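Ribokinase (Staphylococcus aureus, PDB 3RY7) catalyses the magnesium-dependent transfer of a phosphate from ATP to O-5 of D-ribose, and belongs to the PfkB family of carbohydrate kinases. Local coordinates at residues T11-F16 with G67-I72; A90-G95 with Y110-A115; T61-D66 with S84-T89; V5-S10 with F136-L141. All coordinates share one frame; numbering follows the deposited sequence.

In the fold
The four contacts surround the point where the large, mostly parallel sheet gives way to the small four-stranded sheet. Interaction 4 joins strands 4-8 and 136-140 in the middle of the large sheet, and along the chain its loop encloses the other three. Interaction 3, its centre about 15 Å away, pairs strand 56-64 with the edge strand 87-89. Interactions 1 and 2, centres about 11 Å apart, both reach the small sheet. Thr61 of interaction 3 ties it to its neighbours: its hydroxyl probably bonds to Thr11 in interaction 1 and to the backbone O of Gly9 in interaction 4. Strand 12-18 directly follows strand 4-8, placing the substrate-binding residues Asn12, Val13 and Asp14 where the chain passes between the sheets.

Interaction 1 of 4, residues T11-F16 with G67-I72; sequences TNVDQF and GVADFI
Val13 has its CG1 trans to the backbone N (chi1 176°), which leaves CG2 beside that nitrogen and directed at the turn 67-70, while Thr11, with chi1 -65°, sends its methyl rather than its hydroxyl toward Ile72. The CG2 branch of Val13 carries much of the contact. It lies 3.5 Å from the carbonyl O of Val68, with CG2 of Val68, CB of Ala69 and CD1 of Ile72 grouped about the same methyl. The other branch does less: CG1 of Val13 comes up at the edge of the Phe71 ring, near its plane, 4.4 Å from CE1. Ile72 is extended beyond CG1 (chi2 176°), and its CD1 ends 3.4 Å from the backbone O of Asn12. The same terminal carbon meets CG2 of Thr11 tip to tip at 3.7 Å. Within its own segment Ile72 also lays CG1 over one face of Phe71, 3.6 Å above the plane and toward the rim. No hydrogen bond crosses between the segments, and the contact is held by apolar packing. The hydroxyl of Thr11 is instead hydrogen-bonded to OG1 of Thr61. Ala69, the N-cap residue of helix 70-78, is the third residue of a type I turn from Gly67 to Asp70, which closes with Asp70 N to Gly67 O at 3.2 Å. The start of this helix therefore packs directly on Val13 and on the backbone of Asn12, two of the substrate-binding positions, where the small sheet of this PfkB-family kinase springs from the main domain.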
loop_
_atom_site.group_PDB
_atom_site.type_symbol
_atom_site.label_atom_id
_atom_site.label_comp_id
_atom_site.label_asym_id
_atom_site.label_seq_id
_atom_site.Cartn_x
_atom_site.Cartn_y
_atom_site.Cartn_z
ATOM N N THR A 11 2.858 -0.210 -22.999
ATOM C CA THR A 11 2.190 -0.973 -21.949
ATOM C C THR A 11 3.025 -2.210 -21.687
ATOM O O THR A 11 3.383 -2.933 -22.628
ATOM C CB THR A 11 0.770 -1.388 -22.360
ATOM O OG1 THR A 11 -0.037 -0.218 -22.522
ATOM C CG2 THR A 11 0.138 -2.282 -21.274
ATOM N N ASN A 12 3.370 -2.434 -20.419
ATOM C CA ASN A 12 4.208 -3.560 -20.036
ATOM C C ASN A 12 3.503 -4.414 -18.995
ATOM O O ASN A 12 2.749 -3.892 -18.179
ATOM C CB ASN A 12 5.525 -3.075 -19.414
ATOM C CG ASN A 12 6.539 -2.596 -20.441
ATOM O OD1 ASN A 12 6.445 -2.914 -21.633
ATOM N ND2 ASN A 12 7.543 -1.848 -19.969
ATOM N N VAL A 13 3.753 -5.720 -19.005
ATOM C CA VAL A 13 3.406 -6.523 -17.844
ATOM C C VAL A 13 4.677 -6.713 -17.021
ATOM O O VAL A 13 5.626 -7.342 -17.474
ATOM C CB VAL A 13 2.758 -7.861 -18.232
ATOM C CG1 VAL A 13 2.505 -8.705 -16.991
ATOM C CG2 VAL A 13 1.462 -7.612 -19.014
ATOM N N ASP A 14 4.704 -6.119 -15.830
ATOM C CA ASP A 14 5.852 -6.243 -14.936
ATOM C C ASP A 14 5.792 -7.546 -14.131
ATOM O O ASP A 14 4.849 -7.780 -13.392
ATOM C CB ASP A 14 5.892 -5.061 -13.963
ATOM C CG ASP A 14 6.148 -3.720 -14.652
ATOM O OD1 ASP A 14 6.481 -3.691 -15.863
ATOM O OD2 ASP A 14 6.022 -2.689 -13.960
ATOM N N GLN A 15 6.801 -8.389 -14.287
ATOM C CA GLN A 15 6.927 -9.586 -13.472
ATOM C C GLN A 15 7.882 -9.397 -12.311
ATOM O O GLN A 15 9.092 -9.356 -12.501
ATOM C CB GLN A 15 7.432 -10.745 -14.299
ATOM C CG GLN A 15 6.423 -11.840 -14.390
ATOM C CD GLN A 15 5.407 -11.530 -15.443
ATOM O OE1 GLN A 15 4.203 -11.595 -15.209
ATOM N NE2 GLN A 15 5.890 -11.172 -16.617
ATOM N N PHE A 16 7.331 -9.324 -11.110
ATOM C CA PHE A 16 8.128 -9.118 -9.904
ATOM C C PHE A 16 8.452 -10.417 -9.165
ATOM O O PHE A 16 7.549 -11.171 -8.786
ATOM C CB PHE A 16 7.396 -8.175 -8.957
ATOM C CG PHE A 16 7.422 -6.743 -9.392
ATOM C CD1 PHE A 16 8.427 -5.893 -8.944
ATOM C CD2 PHE A 16 6.443 -6.239 -10.245
ATOM C CE1 PHE A 16 8.456 -4.563 -9.333
ATOM C CE2 PHE A 16 6.462 -4.910 -10.637
ATOM C CZ PHE A 16 7.476 -4.068 -10.176
ATOM N N GLY A 67 -3.061 -11.647 -24.673
ATOM C CA GLY A 67 -3.994 -11.430 -23.590
ATOM C C GLY A 67 -3.357 -11.185 -22.231
ATOM O O GLY A 67 -4.064 -11.064 -21.235
ATOM N N VAL A 68 -2.034 -11.075 -22.170
ATOM C CA VAL A 68 -1.384 -10.956 -20.867
ATOM C C VAL A 68 -1.619 -9.603 -20.198
ATOM O O VAL A 68 -1.458 -9.477 -18.991
ATOM C CB VAL A 68 0.126 -11.271 -20.908
ATOM C CG1 VAL A 68 0.362 -12.754 -21.180
ATOM C CG2 VAL A 68 0.841 -10.431 -21.936
ATOM N N ALA A 69 -2.006 -8.592 -20.969
ATOM C CA ALA A 69 -2.290 -7.274 -20.390
ATOM C C ALA A 69 -3.782 -6.976 -20.311
ATOM O O ALA A 69 -4.176 -5.832 -20.105
ATOM C CB ALA A 69 -1.582 -6.186 -21.175
ATOM N N ASP A 70 -4.614 -8.001 -20.478
ATOM C CA ASP A 70 -6.055 -7.798 -20.428
ATOM C C ASP A 70 -6.481 -7.187 -19.090
ATOM O O ASP A 70 -7.473 -6.456 -19.024
ATOM C CB ASP A 70 -6.817 -9.108 -20.675
ATOM C CG ASP A 70 -6.842 -9.514 -22.148
ATOM O OD1 ASP A 70 -6.311 -8.777 -23.011
ATOM O OD2 ASP A 70 -7.412 -10.583 -22.446
ATOM N N PHE A 71 -5.749 -7.482 -18.019
ATOM C CA PHE A 71 -6.140 -6.924 -16.733
ATOM C C PHE A 71 -5.833 -5.436 -16.698
ATOM O O PHE A 71 -6.552 -4.659 -16.067
ATOM C CB PHE A 71 -5.501 -7.662 -15.556
ATOM C CG PHE A 71 -4.029 -7.427 -15.404
ATOM C CD1 PHE A 71 -3.112 -8.213 -16.087
ATOM C CD2 PHE A 71 -3.559 -6.442 -14.551
ATOM C CE1 PHE A 71 -1.752 -8.012 -15.937
ATOM C CE2 PHE A 71 -2.203 -6.234 -14.394
ATOM C CZ PHE A 71 -1.293 -7.017 -15.091
ATOM N N ILE A 72 -4.774 -5.046 -17.395
ATOM C CA ILE A 72 -4.438 -3.637 -17.534
ATOM C C ILE A 72 -5.514 -2.902 -18.317
ATOM O O ILE A 72 -5.929 -1.827 -17.935
ATOM C CB ILE A 72 -3.072 -3.444 -18.223
ATOM C CG1 ILE A 72 -2.005 -4.298 -17.528
ATOM C CG2 ILE A 72 -2.694 -1.965 -18.238
ATOM C CD1 ILE A 72 -0.614 -4.250 -18.206
#

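Interaction 2 of 4, residues A90-G95 with Y110-A115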
loop_
_atom_site.group_PDB
_atom_site.type_symbol
_atom_site.label_atom_id
_atom_site.label_comp_id
_atom_site.label_asym_id
_atom_site.label_seq_id
_atom_site.Cartn_x
_atom_site.Cartn_y
_atom_site.Cartn_z
ATOM N N ALA A 90 0.039 -9.793 -33.501
ATOM C CA ALA A 90 0.530 -11.156 -33.312
ATOM C C ALA A 90 2.001 -11.194 -33.674
ATOM O O ALA A 90 2.658 -12.206 -33.518
ATOM C CB ALA A 90 -0.249 -12.130 -34.178
ATOM N N GLU A 91 2.510 -10.062 -34.142
ATOM C CA GLU A 91 3.913 -9.919 -34.506
ATOM C C GLU A 91 4.867 -10.114 -33.322
ATOM O O GLU A 91 6.022 -10.522 -33.490
ATOM C CB GLU A 91 4.133 -8.530 -35.113
ATOM C CG GLU A 91 5.611 -8.147 -35.350
ATOM C CD GLU A 91 5.766 -6.831 -36.126
ATOM O OE1 GLU A 91 6.911 -6.468 -36.485
ATOM O OE2 GLU A 91 4.735 -6.163 -36.374
ATOM N N ALA A 92 4.394 -9.784 -32.128
ATOM C CA ALA A 92 5.232 -9.862 -30.938
ATOM C C ALA A 92 4.336 -10.066 -29.731
ATOM O O ALA A 92 3.155 -9.729 -29.762
ATOM C CB ALA A 92 6.079 -8.579 -30.773
ATOM N N LYS A 93 4.903 -10.629 -28.673
ATOM C CA LYS A 93 4.187 -10.743 -27.430
ATOM C C LYS A 93 4.106 -9.361 -26.781
ATOM O O LYS A 93 4.849 -8.450 -27.140
ATOM C CB LYS A 93 4.891 -11.755 -26.541
ATOM C CG LYS A 93 4.934 -13.151 -27.154
ATOM C CD LYS A 93 5.811 -14.068 -26.328
ATOM C CE LYS A 93 7.206 -13.464 -26.148
ATOM N NZ LYS A 93 8.158 -13.848 -27.243
ATOM N N THR A 94 3.174 -9.193 -25.859
ATOM C CA THR A 94 3.073 -7.939 -25.136
ATOM C C THR A 94 4.393 -7.599 -24.455
ATOM O O THR A 94 5.117 -8.486 -23.998
ATOM C CB THR A 94 1.952 -7.995 -24.113
ATOM O OG1 THR A 94 0.740 -8.289 -24.810
ATOM C CG2 THR A 94 1.825 -6.654 -23.374
ATOM N N GLY A 95 4.726 -6.313 -24.431
ATOM C CA GLY A 95 5.939 -5.856 -23.768
ATOM C C GLY A 95 5.931 -6.285 -22.307
ATOM O O GLY A 95 4.870 -6.347 -21.689
ATOM N N TYR A 110 14.982 -5.945 -16.248
ATOM C CA TYR A 110 15.159 -6.141 -17.686
ATOM C C TYR A 110 13.860 -5.811 -18.419
ATOM O O TYR A 110 12.771 -6.170 -17.956
ATOM C CB TYR A 110 15.546 -7.571 -18.017
ATOM C CG TYR A 110 16.801 -8.047 -17.364
ATOM C CD1 TYR A 110 16.767 -8.662 -16.124
ATOM C CD2 TYR A 110 18.024 -7.921 -18.003
ATOM C CE1 TYR A 110 17.926 -9.136 -15.532
ATOM C CE2 TYR A 110 19.186 -8.379 -17.423
ATOM C CZ TYR A 110 19.136 -8.987 -16.183
ATOM O OH TYR A 110 20.294 -9.451 -15.597
ATOM N N VAL A 111 13.973 -5.135 -19.561
ATOM C CA VAL A 111 12.797 -4.717 -20.318
ATOM C C VAL A 111 12.766 -5.372 -21.701
ATOM O O VAL A 111 13.732 -5.324 -22.456
ATOM C CB VAL A 111 12.702 -3.183 -20.452
ATOM C CG1 VAL A 111 11.552 -2.803 -21.381
ATOM C CG2 VAL A 111 12.526 -2.534 -19.080
ATOM N N TYR A 112 11.649 -6.019 -21.996
ATOM C CA TYR A 112 11.421 -6.615 -23.298
ATOM C C TYR A 112 10.466 -5.700 -24.030
ATOM O O TYR A 112 9.348 -5.451 -23.556
ATOM C CB TYR A 112 10.820 -8.009 -23.139
ATOM C CG TYR A 112 10.188 -8.588 -24.388
ATOM C CD1 TYR A 112 10.955 -8.901 -25.512
ATOM C CD2 TYR A 112 8.824 -8.836 -24.431
ATOM C CE1 TYR A 112 10.354 -9.441 -26.649
ATOM C CE2 TYR A 112 8.227 -9.377 -25.537
ATOM C CZ TYR A 112 8.980 -9.679 -26.640
ATOM O OH TYR A 112 8.340 -10.215 -27.731
ATOM N N GLY A 113 10.930 -5.162 -25.163
ATOM C CA GLY A 113 10.138 -4.224 -25.940
ATOM C C GLY A 113 8.836 -4.822 -26.434
ATOM O O GLY A 113 7.772 -4.213 -26.288
ATOM N N GLY A 114 8.921 -6.015 -27.017
ATOM C CA GLY A 114 7.743 -6.708 -27.518
ATOM C C GLY A 114 6.900 -5.845 -28.435
ATOM O O GLY A 114 7.443 -5.077 -29.230
ATOM N N ALA A 115 5.582 -5.968 -28.316
ATOM C CA ALA A 115 4.632 -5.232 -29.166
ATOM C C ALA A 115 4.859 -3.717 -29.170
ATOM O O ALA A 115 4.628 -3.070 -30.190
ATOM C CB ALA A 115 3.191 -5.543 -28.756
HETATM O O HOH W 1 7.466 -12.396 -29.922
#
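The ring of Tyr112 has the backbone N of Gly114 over the centre of one face, 3.5 Å above the plane, so the chain folds back beneath its own side chain. At the edge, near the ring plane, sits the carbonyl O of Thr94, which is 3.6 Å from CE2. The O of Lys93 and CA of Gly95 approach obliquely. With chi1 at 164° the ring of Tyr112 swings away from its own nitrogen and back along segment 90-95 until OH reaches Lys93. The two side chains cross at about a right angle. Lys93 bends at its last two torsions, yet NZ remains 3.7 Å from OH of Tyr112, and a water joins them, 3.1 Å from Lys93 NZ and 3.2 Å from Tyr112 OH. The same water accepts a weak bond from the backbone N of Lys93. One direct hydrogen bond links the segments, from Ala115 N to Lys93 O at 2.8 Å, with an N-H...O angle of 146° and the donor tilted 21° from the carbonyl plane. CA of Gly114 also makes a CH...O contact with that oxygen, and CB of Ala92 packs 3.6 Å from Ala115 N. The backbones come close at the glycines, with the CA atoms of Gly95 and Gly114 4.2 Å apart. Thr94 turns its hydroxyl elsewhere, to Asp66 and Gly64. The contact thus combines one backbone hydrogen bond with packing of the phenol ring on backbone atoms, while the phenol hydroxyl and the ammonium group meet through a shared water rather than directly.

Interaction 3 of 4, residues T61-D66 with S84-T89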
loop_
_atom_site.group_PDB
_atom_site.type_symbol
_atom_site.label_atom_id
_atom_site.label_comp_id
_atom_site.label_asym_id
_atom_site.label_seq_id
_atom_site.Cartn_x
_atom_site.Cartn_y
_atom_site.Cartn_z
ATOM N N THR A 61 -1.418 2.694 -27.688
ATOM C CA THR A 61 -0.410 1.771 -27.219
ATOM C C THR A 61 -0.577 0.494 -28.023
ATOM O O THR A 61 -1.632 0.262 -28.612
ATOM C CB THR A 61 -0.561 1.533 -25.693
ATOM O OG1 THR A 61 0.586 0.838 -25.191
ATOM C CG2 THR A 61 -1.822 0.748 -25.394
ATOM N N LYS A 62 0.472 -0.308 -28.093
ATOM C CA LYS A 62 0.430 -1.532 -28.876
ATOM C C LYS A 62 0.825 -2.728 -28.023
ATOM O O LYS A 62 1.960 -2.828 -27.561
ATOM C CB LYS A 62 1.353 -1.425 -30.088
ATOM C CG LYS A 62 1.095 -2.476 -31.168
ATOM C CD LYS A 62 2.028 -2.248 -32.355
ATOM C CE LYS A 62 1.650 -3.085 -33.584
ATOM N NZ LYS A 62 2.631 -2.830 -34.715
ATOM N N ILE A 63 -0.130 -3.628 -27.823
ATOM C CA ILE A 63 0.120 -4.873 -27.116
ATOM C C ILE A 63 0.003 -6.059 -28.061
ATOM O O ILE A 63 -0.299 -5.908 -29.255
ATOM C CB ILE A 63 -0.877 -5.077 -25.992
ATOM C CG1 ILE A 63 -2.302 -5.110 -26.552
ATOM C CG2 ILE A 63 -0.721 -3.959 -24.953
ATOM C CD1 ILE A 63 -3.376 -5.130 -25.468
ATOM N N GLY A 64 0.251 -7.247 -27.526
ATOM C CA GLY A 64 0.168 -8.444 -28.327
ATOM C C GLY A 64 -1.247 -9.001 -28.309
ATOM O O GLY A 64 -2.168 -8.401 -27.740
ATOM N N THR A 65 -1.409 -10.160 -28.938
ATOM C CA THR A 65 -2.677 -10.862 -28.948
ATOM C C THR A 65 -2.627 -12.019 -27.944
ATOM O O THR A 65 -3.428 -12.951 -28.009
ATOM C CB THR A 65 -2.992 -11.386 -30.361
ATOM O OG1 THR A 65 -1.864 -12.120 -30.863
ATOM C CG2 THR A 65 -3.287 -10.203 -31.315
ATOM N N ASP A 66 -1.678 -11.944 -27.016
ATOM C CA ASP A 66 -1.496 -12.975 -26.002
ATOM C C ASP A 66 -2.391 -12.786 -24.772
ATOM O O ASP A 66 -2.494 -13.679 -23.942
ATOM C CB ASP A 66 -0.012 -13.115 -25.604
ATOM C CG ASP A 66 0.634 -11.775 -25.240
ATOM O OD1 ASP A 66 1.869 -11.738 -25.043
ATOM O OD2 ASP A 66 -0.094 -10.763 -25.161
ATOM N N SER A 84 -10.118 3.196 -27.725
ATOM C CA SER A 84 -10.447 3.008 -29.145
ATOM C C SER A 84 -9.252 2.795 -30.060
ATOM O O SER A 84 -9.384 2.217 -31.144
ATOM C CB SER A 84 -11.201 4.224 -29.681
ATOM O OG SER A 84 -12.399 4.420 -28.977
ATOM N N TYR A 85 -8.091 3.281 -29.645
ATOM C CA TYR A 85 -6.948 3.297 -30.537
ATOM C C TYR A 85 -5.844 2.333 -30.121
ATOM O O TYR A 85 -4.781 2.302 -30.727
ATOM C CB TYR A 85 -6.437 4.734 -30.706
ATOM C CG TYR A 85 -7.515 5.657 -31.261
ATOM C CD1 TYR A 85 -7.748 5.741 -32.636
ATOM C CD2 TYR A 85 -8.330 6.406 -30.411
ATOM C CE1 TYR A 85 -8.746 6.566 -33.152
ATOM C CE2 TYR A 85 -9.334 7.241 -30.918
ATOM C CZ TYR A 85 -9.531 7.315 -32.290
ATOM O OH TYR A 85 -10.513 8.134 -32.800
ATOM N N ILE A 86 -6.109 1.522 -29.103
ATOM C CA ILE A 86 -5.142 0.500 -28.717
ATOM C C ILE A 86 -5.029 -0.579 -29.796
ATOM O O ILE A 86 -6.036 -1.083 -30.300
ATOM C CB ILE A 86 -5.509 -0.158 -27.386
ATOM C CG1 ILE A 86 -5.431 0.870 -26.262
ATOM C CG2 ILE A 86 -4.584 -1.345 -27.107
ATOM C CD1 ILE A 86 -5.853 0.320 -24.926
ATOM N N ILE A 87 -3.797 -0.925 -30.138
ATOM C CA ILE A 87 -3.497 -1.857 -31.210
ATOM C C ILE A 87 -3.057 -3.206 -30.648
ATOM O O ILE A 87 -2.302 -3.250 -29.681
ATOM C CB ILE A 87 -2.345 -1.301 -32.071
ATOM C CG1 ILE A 87 -2.723 0.063 -32.640
ATOM C CG2 ILE A 87 -1.973 -2.268 -33.195
ATOM C CD1 ILE A 87 -1.616 1.080 -32.491
ATOM N N LYS A 88 -3.528 -4.299 -31.250
ATOM C CA LYS A 88 -3.065 -5.648 -30.879
ATOM C C LYS A 88 -2.396 -6.290 -32.064
ATOM O O LYS A 88 -2.902 -6.216 -33.181
ATOM C CB LYS A 88 -4.208 -6.540 -30.407
ATOM C CG LYS A 88 -4.952 -5.997 -29.209
ATOM C CD LYS A 88 -5.860 -7.053 -28.585
ATOM C CE LYS A 88 -6.832 -6.434 -27.584
ATOM N NZ LYS A 88 -7.707 -7.464 -26.924
ATOM N N THR A 89 -1.255 -6.914 -31.822
ATOM C CA THR A 89 -0.493 -7.514 -32.896
ATOM C C THR A 89 -0.026 -8.911 -32.505
ATOM O O THR A 89 0.260 -9.174 -31.326
ATOM C CB THR A 89 0.735 -6.694 -33.240
ATOM O OG1 THR A 89 1.396 -7.306 -34.345
ATOM C CG2 THR A 89 1.705 -6.614 -32.058
HETATM O O HOH W 2 2.311 -5.175 -36.046
#
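Strands 56-64 and 87-89 are the two strands of a beta-alpha-beta unit whose crossover is helix 70-78, and they pair in parallel at one edge of the main sheet. Ile87 receives and gives in turn: its N bonds Thr61 O at 2.9 Å in an almost straight line (N-H...O 178°), and its O accepts the N-H of Ile63. Ile63 O then takes the N-H of Thr89, which lies in the carbonyl plane. CH...O contacts run between these bonds, among them CA of Lys88 to Ile63 O at 3.2 Å. On the face that carries Lys62 and Ile87, the lysine runs out fully extended. Its CG and CE both lie against CG2 of Ile87, each 3.7 Å away, and CE continues to CB of Thr89 at 3.7 Å. The opposite face carries Ile63 and Lys88, side by side and pointing the same way, with CG1 of the isoleucine 3.9 Å from CG of the lysine. CG1 of Ile63 stands between its backbone N and carbonyl carbon (chi1 60°), which brings that branch nearer the partner strand. Thr61 and Ile86 also lie alongside each other, the methyl CG2 of Thr61 3.7 Å from CG1 of Ile86; Leu73 of helix 70-78 touches both Ile63 and Ile86. A water bridges Lys62 NZ, at 2.7 Å, to OG1 of Thr89, which is also hydrogen-bonded to the backbone N of Glu91. That ammonium group also forms a salt bridge with Asp123 and a hydrogen bond to Thr118 O. Its charge is therefore probably well compensated, while its aliphatic stem serves as apolar packing against the edge strand.

Interaction 4 of 4, residues V5-S10 with F136-L141; sequences VVILGS and FVVAQL
Backbone hydrogen bonds between Val6 and Phe136, Val6 and Val138, and Leu8 and Val138 join the parallel strands 4-8 and 136-140. Val6 N to Phe136 O is 2.9 Å, and both Val138 N to Val6 O and Leu8 N to Val138 O are 2.8 Å. Secondary CH...O contacts include CA of Val137 to Val6 O at 3.1 Å. Apolar packing is closest on the face of Ile7 and Val138, which lie side by side: CD1 of Ile7 is 3.5 Å from CB of Val138, tighter than a usual carbon contact. The bend of Ile7 at chi2 (-65°) turns its CD1 toward the neighbouring strand. Ala47 and Thr50 of helix 42-52 pack on Ile7. The other face bears Val6, Leu8, Val137 and Ala139, with helix 145-157 beyond it. The polar contacts gather at the C-terminal ends. Gln140 OE1 lies 3.4 Å from CA of Gly9 and accepts a hydrogen bond from a water at 2.7 Å, which in turn accepts a weak hydrogen bond from Ser10 N; NE2 bonds Gln46. Ser10 bonds Glu142, a substrate-binding residue. Such central parallel strands, flanked by helices on both faces and ending beside the substrate site, characterise the Rossmann-like alpha/beta core of ribokinase-family enzymes.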
loop_
_atom_site.group_PDB
_atom_site.type_symbol
_atom_site.label_atom_id
_atom_site.label_comp_id
_atom_site.label_asym_id
_atom_site.label_seq_id
_atom_site.Cartn_x
_atom_site.Cartn_y
_atom_site.Cartn_z
ATOM N N VAL A 5 -5.811 15.041 -23.403
ATOM C CA VAL A 5 -4.462 14.514 -23.423
ATOM C C VAL A 5 -4.439 13.178 -24.173
ATOM O O VAL A 5 -5.233 12.288 -23.886
ATOM C CB VAL A 5 -3.900 14.360 -21.977
ATOM C CG1 VAL A 5 -2.526 13.740 -21.987
ATOM C CG2 VAL A 5 -3.880 15.710 -21.254
ATOM N N VAL A 6 -3.554 13.068 -25.161
ATOM C CA VAL A 6 -3.276 11.788 -25.796
ATOM C C VAL A 6 -1.916 11.352 -25.333
ATOM O O VAL A 6 -0.957 12.119 -25.414
ATOM C CB VAL A 6 -3.249 11.881 -27.350
ATOM C CG1 VAL A 6 -2.713 10.593 -27.954
ATOM C CG2 VAL A 6 -4.636 12.188 -27.897
ATOM N N ILE A 7 -1.836 10.132 -24.821
ATOM C CA ILE A 7 -0.549 9.523 -24.506
ATOM C C ILE A 7 -0.188 8.537 -25.611
ATOM O O ILE A 7 -0.998 7.718 -26.018
ATOM C CB ILE A 7 -0.570 8.801 -23.129
ATOM C CG1 ILE A 7 -1.086 9.743 -22.036
ATOM C CG2 ILE A 7 0.795 8.287 -22.765
ATOM C CD1 ILE A 7 -0.175 10.957 -21.753
ATOM N N LEU A 8 1.025 8.622 -26.080
ATOM C CA LEU A 8 1.561 7.659 -26.976
ATOM C C LEU A 8 2.668 6.944 -26.284
ATOM O O LEU A 8 3.637 7.542 -25.943
ATOM C CB LEU A 8 2.080 8.321 -28.223
ATOM C CG LEU A 8 2.618 7.371 -29.268
ATOM C CD1 LEU A 8 1.548 6.640 -29.948
ATOM C CD2 LEU A 8 3.501 8.056 -30.203
ATOM N N GLY A 9 2.507 5.657 -26.058
ATOM C CA GLY A 9 3.560 4.947 -25.362
ATOM C C GLY A 9 3.315 3.490 -25.032
ATOM O O GLY A 9 2.436 2.834 -25.601
ATOM N N SER A 10 4.121 2.992 -24.100
ATOM C CA SER A 10 4.243 1.567 -23.850
ATOM C C SER A 10 3.261 1.035 -22.810
ATOM O O SER A 10 2.888 1.728 -21.857
ATOM C CB SER A 10 5.659 1.276 -23.370
ATOM O OG SER A 10 5.921 1.984 -22.162
ATOM N N PHE A 136 -2.634 18.275 -25.649
ATOM C CA PHE A 136 -1.266 17.771 -25.530
ATOM C C PHE A 136 -1.190 16.336 -25.999
ATOM O O PHE A 136 -2.118 15.549 -25.796
ATOM C CB PHE A 136 -0.774 17.803 -24.075
ATOM C CG PHE A 136 -0.789 19.176 -23.443
ATOM C CD1 PHE A 136 0.362 19.952 -23.409
ATOM C CD2 PHE A 136 -1.947 19.676 -22.863
ATOM C CE1 PHE A 136 0.351 21.205 -22.820
ATOM C CE2 PHE A 136 -1.960 20.930 -22.275
ATOM C CZ PHE A 136 -0.818 21.696 -22.255
ATOM N N VAL A 137 -0.065 15.992 -26.607
ATOM C CA VAL A 137 0.274 14.602 -26.808
ATOM C C VAL A 137 1.601 14.329 -26.097
ATOM O O VAL A 137 2.549 15.109 -26.220
ATOM C CB VAL A 137 0.326 14.237 -28.324
ATOM C CG1 VAL A 137 1.020 15.319 -29.100
ATOM C CG2 VAL A 137 1.026 12.912 -28.528
ATOM N N VAL A 138 1.653 13.241 -25.330
ATOM C CA VAL A 138 2.838 12.907 -24.536
ATOM C C VAL A 138 3.395 11.564 -24.963
ATOM O O VAL A 138 2.655 10.590 -25.030
ATOM C CB VAL A 138 2.493 12.814 -23.026
ATOM C CG1 VAL A 138 3.764 12.651 -22.180
ATOM C CG2 VAL A 138 1.691 14.026 -22.579
ATOM N N ALA A 139 4.695 11.502 -25.219
ATOM C CA ALA A 139 5.331 10.252 -25.598
ATOM C C ALA A 139 6.521 9.959 -24.695
ATOM O O ALA A 139 7.060 10.868 -24.081
ATOM C CB ALA A 139 5.792 10.304 -27.046
ATOM N N GLN A 140 6.923 8.704 -24.640
ATOM C CA GLN A 140 8.160 8.269 -24.032
ATOM C C GLN A 140 8.910 7.374 -24.983
ATOM O O GLN A 140 8.418 7.030 -26.015
ATOM C CB GLN A 140 7.921 7.530 -22.714
ATOM C CG GLN A 140 6.810 8.047 -21.912
ATOM C CD GLN A 140 5.504 7.615 -22.422
ATOM O OE1 GLN A 140 5.370 6.568 -22.962
ATOM N NE2 GLN A 140 4.548 8.449 -22.286
ATOM N N LEU A 141 10.103 6.987 -24.613
ATOM C CA LEU A 141 10.935 6.230 -25.538
ATOM C C LEU A 141 10.846 4.696 -25.386
ATOM O O LEU A 141 11.765 3.997 -25.785
ATOM C CB LEU A 141 12.389 6.702 -25.449
ATOM C CG LEU A 141 12.634 8.186 -25.752
ATOM C CD1 LEU A 141 14.104 8.562 -25.625
ATOM C CD2 LEU A 141 12.142 8.501 -27.159
HETATM O O HOH W 3 6.834 4.897 -24.481
#